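PDB 4J35: phosphotriesterase, putative from Deinococcus radiodurans, which probably hydrolyses lactones with a pair of divalent metal ions, and is here engineered for organophosphate hydrolysis. Local coordinates for residues Thr248-Leu251 against Gly252-Tyr255; Asp206-Asp210 against Pro211-Arg215; Arg125-Thr129 against Glu130-Gly134. The protein carries 7 engineered substitutions. One frame throughout, in Å; residues are numbered along the deposited sequence.

Overall arrangement
The three contacts are short-range turns and caps at helix ends of a TIM-barrel chain. Interaction 3, at the C-terminal end of helix 116-129, comes first in sequence; interaction 2 caps the start of helix 211-218, and interaction 1 closes helix 240-251. Interactions 1 and 2 are neighbours, their centres 12 Å apart, and they touch: R215 pairs with E253 in a salt bridge, and L250 packs on H214. Interaction 3 lies on the opposite side of the chain's centre, 38 Å and 35 Å from interactions 1 and 2 between centres. Interaction 2 lies closest to the metals, the Y213 side chain about 8 Å from that of ligand H204 and about 12 Å from a bound cobalt ion.

Interaction 1 (Thr248-Leu251 against Gly252-Tyr255); sequences TTLL and GEGY
The Y255 ring brings its edge to the carbonyl of L250, with CD2 of Y255 3.4 Å from L250 O and close to the ring plane. One face of the ring, toward its rim, lies under the carbonyl oxygen of E253. Beside this edge the side chains of L250 and Y255 cross obliquely, and L250 CD2 sits 3.8 Å from Y255 CD2. The other flat group, the E253 carboxylate, lies at the end of an extended chain that runs alongside T249, pointing the same way. Its OE2 is 3.7 Å from T249 CG2, while OE1 is 3.8 Å from L250 CD2. With T249 CG2 anti to the backbone N (OG1 at chi1 -63°), the methyl faces E253 and the hydroxyl bonds to S245 O instead.

The backbone turns sharply here. G252 N donates to T248 O (3.0 Å), an i to i+4 helical bond. L250 O then accepts E253 N at 3.0 Å and, weakly, Y255 N, whereas G254 N reaches L251 O at 3.1 Å. The last of these closes a type I turn. With G254 at positive phi (79°), these are the 6→1 and 5→2 bonds of a Schellman motif, the former weak, and the L250-Y255 contact is the apolar pair that goes with it.

The turn leads from helix 240-251 toward strand 259-261. L250 and L251 both rest on L259 of that strand, and L251 also meets I305. On the helix 211-218 side, L250 touches H214, Y255 touches R215 and L218, and E253 OE2 forms a salt bridge with R215.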
# COMPACT_ATOMS: atom_id res chain seq x y z
N THR A 248 4.85 11.08 -16.76
CA THR A 248 5.09 12.44 -17.26
C THR A 248 3.92 12.86 -18.16
O THR A 248 3.50 14.01 -18.14
CB THR A 248 6.45 12.60 -17.98
OG1 THR A 248 6.59 11.63 -19.03
CG2 THR A 248 7.57 12.40 -16.97
N THR A 249 3.42 11.91 -18.94
CA THR A 249 2.23 12.10 -19.75
C THR A 249 1.05 12.55 -18.91
O THR A 249 0.30 13.48 -19.29
CB THR A 249 1.85 10.79 -20.44
OG1 THR A 249 2.90 10.41 -21.32
CG2 THR A 249 0.54 10.93 -21.21
N LEU A 250 0.84 11.88 -17.78
CA LEU A 250 -0.35 12.12 -16.96
C LEU A 250 -0.19 13.44 -16.22
O LEU A 250 -1.12 14.22 -16.09
CB LEU A 250 -0.59 10.98 -15.97
CG LEU A 250 -1.00 9.64 -16.57
CD1 LEU A 250 -1.06 8.59 -15.51
CD2 LEU A 250 -2.43 9.77 -17.18
N LEU A 251 1.02 13.73 -15.78
CA LEU A 251 1.30 15.02 -15.16
C LEU A 251 1.01 16.18 -16.10
O LEU A 251 0.53 17.24 -15.68
CB LEU A 251 2.79 15.05 -14.72
CG LEU A 251 3.09 14.20 -13.49
CD1 LEU A 251 4.67 13.97 -13.29
CD2 LEU A 251 2.52 14.88 -12.26
N GLY A 252 1.29 15.94 -17.38
CA GLY A 252 1.17 16.92 -18.43
C GLY A 252 -0.30 17.14 -18.78
O GLY A 252 -0.62 18.07 -19.51
N GLU A 253 -1.16 16.29 -18.25
CA GLU A 253 -2.60 16.37 -18.48
C GLU A 253 -3.29 16.84 -17.21
O GLU A 253 -4.50 16.74 -17.09
CB GLU A 253 -3.14 15.02 -18.95
CG GLU A 253 -2.60 14.53 -20.31
CD GLU A 253 -2.94 13.08 -20.59
OE1 GLU A 253 -3.43 12.41 -19.65
OE2 GLU A 253 -2.75 12.59 -21.73
N GLY A 254 -2.51 17.39 -16.28
CA GLY A 254 -3.01 18.06 -15.08
C GLY A 254 -3.46 17.16 -13.95
O GLY A 254 -4.29 17.54 -13.11
N TYR A 255 -2.91 15.95 -13.89
CA TYR A 255 -3.39 14.95 -12.96
C TYR A 255 -2.58 14.88 -11.66
O TYR A 255 -2.73 13.93 -10.89
CB TYR A 255 -3.30 13.58 -13.62
CG TYR A 255 -4.45 13.23 -14.57
CD1 TYR A 255 -5.76 13.24 -14.15
CD2 TYR A 255 -4.18 12.82 -15.86
CE1 TYR A 255 -6.78 12.86 -15.02
CE2 TYR A 255 -5.15 12.45 -16.72
CZ TYR A 255 -6.46 12.48 -16.32
OH TYR A 255 -7.41 12.08 -17.22

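Interaction 2 (Asp206-Asp210 against Pro211-Arg215); sequences DGNTD and PAYHR
D210 holds the start of helix 211-218 through both its carboxylate and its carbonyl. With CG anti to the backbone N (chi1 -173°), the carboxylate turns forward along the chain, and OD1 takes A212 N at 2.8 Å. The donor approaches on the anti side, tilted from the carboxylate plane, and makes D210 the N-cap. The carbonyl oxygen of D210 is gripped twice: Y213 N lies 2.9 Å and H214 ND1 3.0 Å from D210 O, arriving from opposite faces of the carbonyl plane.

N208 adds a bracket before the cap. Its OD1 accepts D210 N at 2.8 Å in a nearly straight bond (165°), which closes an Asx turn. The amide then lies flat over one face of the Y213 ring, the two planes 12° apart, with N208 ND2 3.5 Å from Y213 CG and N208 CB 3.5 Å from Y213 CD2. Beyond the stack, ND2 bonds to G180 O and the Y213 hydroxyl to G183 N, so both members are also tied to the 180-183 region.

D210 OD1 thus takes the place of a missing helical acceptor for A212 N, while N208 OD1 accepts the N-H of the N-cap residue itself. H214 hydrogen-bonds through ND1 to D210 O and through NE2 to M205 O; two carbonyl partners are consistent with a ring protonated on both nitrogens, a state that the two oxygens would probably favour.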
# COMPACT_ATOMS: atom_id res chain seq x y z
N ASP A 206 1.18 1.37 -11.80
CA ASP A 206 2.34 1.41 -12.64
C ASP A 206 2.55 0.09 -13.37
O ASP A 206 3.39 -0.01 -14.26
CB ASP A 206 3.58 1.78 -11.82
CG ASP A 206 3.71 0.98 -10.54
OD1 ASP A 206 2.71 0.48 -10.00
OD2 ASP A 206 4.86 0.86 -10.05
N GLY A 207 1.82 -0.93 -12.97
CA GLY A 207 1.91 -2.23 -13.61
C GLY A 207 1.37 -2.25 -15.04
O GLY A 207 1.51 -3.25 -15.73
N ASN A 208 0.72 -1.17 -15.46
CA ASN A 208 0.21 -1.09 -16.82
C ASN A 208 0.84 0.12 -17.51
O ASN A 208 0.96 1.20 -16.92
CB ASN A 208 -1.32 -1.03 -16.79
CG ASN A 208 -1.95 -1.18 -18.17
OD1 ASN A 208 -1.54 -0.53 -19.12
ND2 ASN A 208 -2.97 -2.04 -18.27
N THR A 209 1.30 -0.07 -18.75
CA THR A 209 2.01 0.99 -19.47
C THR A 209 1.15 1.71 -20.52
O THR A 209 1.67 2.49 -21.31
CB THR A 209 3.26 0.47 -20.19
OG1 THR A 209 2.90 -0.61 -21.06
CG2 THR A 209 4.31 -0.03 -19.19
N ASP A 210 -0.15 1.45 -20.53
CA ASP A 210 -1.06 2.17 -21.43
C ASP A 210 -1.76 3.27 -20.66
O ASP A 210 -2.59 2.98 -19.81
CB ASP A 210 -2.10 1.22 -22.02
CG ASP A 210 -2.97 1.87 -23.11
OD1 ASP A 210 -3.15 3.11 -23.12
OD2 ASP A 210 -3.47 1.11 -23.96
N PRO A 211 -1.43 4.54 -20.96
CA PRO A 211 -1.99 5.72 -20.29
C PRO A 211 -3.52 5.75 -20.34
O PRO A 211 -4.17 6.37 -19.48
CB PRO A 211 -1.41 6.88 -21.12
CG PRO A 211 -0.25 6.33 -21.80
CD PRO A 211 -0.55 4.91 -22.08
N ALA A 212 -4.11 5.10 -21.34
CA ALA A 212 -5.58 5.12 -21.47
C ALA A 212 -6.21 4.35 -20.32
O ALA A 212 -7.31 4.67 -19.88
CB ALA A 212 -6.02 4.54 -22.80
N TYR A 213 -5.49 3.35 -19.82
CA TYR A 213 -5.95 2.54 -18.69
C TYR A 213 -5.97 3.39 -17.43
O TYR A 213 -6.92 3.34 -16.65
CB TYR A 213 -5.02 1.33 -18.55
CG TYR A 213 -5.18 0.49 -17.31
CD1 TYR A 213 -6.17 -0.48 -17.21
CD2 TYR A 213 -4.30 0.63 -16.25
CE1 TYR A 213 -6.28 -1.28 -16.08
CE2 TYR A 213 -4.39 -0.16 -15.12
CZ TYR A 213 -5.39 -1.10 -15.03
OH TYR A 213 -5.47 -1.88 -13.90
N HIS A 214 -4.93 4.19 -17.23
CA HIS A 214 -4.89 5.13 -16.11
C HIS A 214 -5.97 6.21 -16.22
O HIS A 214 -6.61 6.57 -15.23
CB HIS A 214 -3.52 5.81 -16.05
CG HIS A 214 -2.39 4.84 -15.98
ND1 HIS A 214 -1.96 4.13 -17.08
CD2 HIS A 214 -1.64 4.42 -14.94
CE1 HIS A 214 -0.99 3.31 -16.72
NE2 HIS A 214 -0.78 3.46 -15.42
N ARG A 215 -6.13 6.77 -17.40
CA ARG A 215 -7.11 7.86 -17.56
C ARG A 215 -8.51 7.35 -17.25
O ARG A 215 -9.32 8.01 -16.60
CB ARG A 215 -7.03 8.39 -18.98
CG ARG A 215 -5.80 9.27 -19.19
CD ARG A 215 -5.83 9.98 -20.50
NE ARG A 215 -5.40 9.12 -21.57
CZ ARG A 215 -4.26 9.26 -22.24
NH1 ARG A 215 -3.41 10.24 -21.97
NH2 ARG A 215 -3.98 8.37 -23.19

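Interaction 3 (Arg125-Thr129 against Glu130-Gly134); sequences RTEVT and EGIAG
T126 and the pair E130-G131 share the main hydrogen bonds of this helix end. T126 O accepts E130 N at 2.8 Å and G131 N at 2.9 Å, the second the straighter (161°); both donors are tilted modestly from the carbonyl plane. The first is an ordinary i to i+4 helical bond, the second an i to i+5 bond formed as the chain swings away. G131 is the first residue after the helix to leave helical angles, and its positive phi is one that its lack of a side chain allows. Within the helix, T129 OG1 donates back to R125 O, 2.9 Å away, which T129 N also reaches. The hydroxyl lies between the backbone N and the carbonyl carbon of T129 (chi1 71°), the position from which it can bend back to that oxygen. A CA-H...O contact adds to the set: E127 CA is 3.5 Å from G131 O.

Charged pairing is looser. The extended E130 chain sends OE2 toward the guanidinium edge of R125, but NH1 of R125 stays 4.0 Å from that OE2, a long salt bridge. The two flat groups are turned 41° to each other, and the stronger partner of R125 is E122.

Van der Waals contacts come from the side-chain stems. E127 and I132 cross at about a right angle, E127 CB 3.8 Å from I132 CG1, and I132 also touches C92 and the side chain of R74. T126 CG2 brushes the E130 carboxylate.

Within the turn, the carbonyl of T126 takes both backbone hydrogen bonds that cross from helix to loop. The E127 carboxylate instead serves R74, T94 and N70 through OE1, and these donors, one of them cationic, would be expected to stabilise its negative charge.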
# COMPACT_ATOMS: atom_id res chain seq x y z
N ARG A 125 -14.27 -2.65 10.83
CA ARG A 125 -14.77 -1.52 11.59
C ARG A 125 -14.07 -1.48 12.93
O ARG A 125 -13.65 -0.42 13.39
CB ARG A 125 -16.28 -1.62 11.81
CG ARG A 125 -16.84 -0.39 12.55
CD ARG A 125 -18.28 -0.55 12.98
NE ARG A 125 -18.50 -1.77 13.76
CZ ARG A 125 -18.13 -1.94 15.03
NH1 ARG A 125 -17.51 -0.96 15.69
NH2 ARG A 125 -18.38 -3.09 15.65
N THR A 126 -13.93 -2.65 13.56
CA THR A 126 -13.33 -2.75 14.89
C THR A 126 -11.86 -2.35 14.85
O THR A 126 -11.35 -1.65 15.74
CB THR A 126 -13.44 -4.18 15.45
OG1 THR A 126 -14.82 -4.54 15.61
CG2 THR A 126 -12.71 -4.31 16.80
N GLU A 127 -11.16 -2.78 13.81
CA GLU A 127 -9.73 -2.49 13.76
C GLU A 127 -9.46 -1.01 13.43
O GLU A 127 -8.45 -0.45 13.85
CB GLU A 127 -9.01 -3.47 12.81
CG GLU A 127 -9.04 -4.91 13.33
CD GLU A 127 -8.17 -5.88 12.51
OE1 GLU A 127 -7.98 -5.64 11.29
OE2 GLU A 127 -7.69 -6.87 13.10
N VAL A 128 -10.37 -0.37 12.70
CA VAL A 128 -10.26 1.06 12.37
C VAL A 128 -10.68 1.95 13.56
O VAL A 128 -10.08 3.01 13.80
CB VAL A 128 -11.19 1.41 11.16
CG1 VAL A 128 -11.50 2.91 11.09
CG2 VAL A 128 -10.59 0.92 9.85
N THR A 129 -11.73 1.55 14.27
CA THR A 129 -12.32 2.41 15.30
C THR A 129 -11.81 2.10 16.71
O THR A 129 -11.68 3.03 17.51
CB THR A 129 -13.88 2.40 15.28
OG1 THR A 129 -14.35 1.14 15.76
CG2 THR A 129 -14.42 2.66 13.89
N GLU A 130 -11.46 0.84 16.99
CA GLU A 130 -11.11 0.41 18.35
C GLU A 130 -9.69 -0.09 18.51
O GLU A 130 -8.98 0.32 19.42
CB GLU A 130 -12.01 -0.72 18.83
CG GLU A 130 -13.46 -0.38 18.95
CD GLU A 130 -14.26 -1.59 19.42
OE1 GLU A 130 -13.73 -2.37 20.25
OE2 GLU A 130 -15.41 -1.75 18.95
N GLY A 131 -9.31 -1.05 17.68
CA GLY A 131 -7.93 -1.50 17.72
C GLY A 131 -7.75 -2.91 17.21
O GLY A 131 -8.70 -3.64 16.95
N ILE A 132 -6.48 -3.28 17.07
CA ILE A 132 -6.13 -4.56 16.50
C ILE A 132 -5.64 -5.51 17.58
O ILE A 132 -4.73 -5.18 18.33
CB ILE A 132 -5.03 -4.39 15.43
CG1 ILE A 132 -5.55 -3.47 14.32
CG2 ILE A 132 -4.60 -5.75 14.92
CD1 ILE A 132 -4.49 -2.82 13.48
N ALA A 133 -6.26 -6.68 17.64
CA ALA A 133 -5.78 -7.78 18.47
C ALA A 133 -5.65 -7.39 19.93
O ALA A 133 -4.74 -7.84 20.62
CB ALA A 133 -4.44 -8.32 17.93
N GLY A 134 -6.55 -6.53 20.39
CA GLY A 134 -6.61 -6.14 21.78
C GLY A 134 -5.60 -5.11 22.23
O GLY A 134 -5.52 -4.79 23.41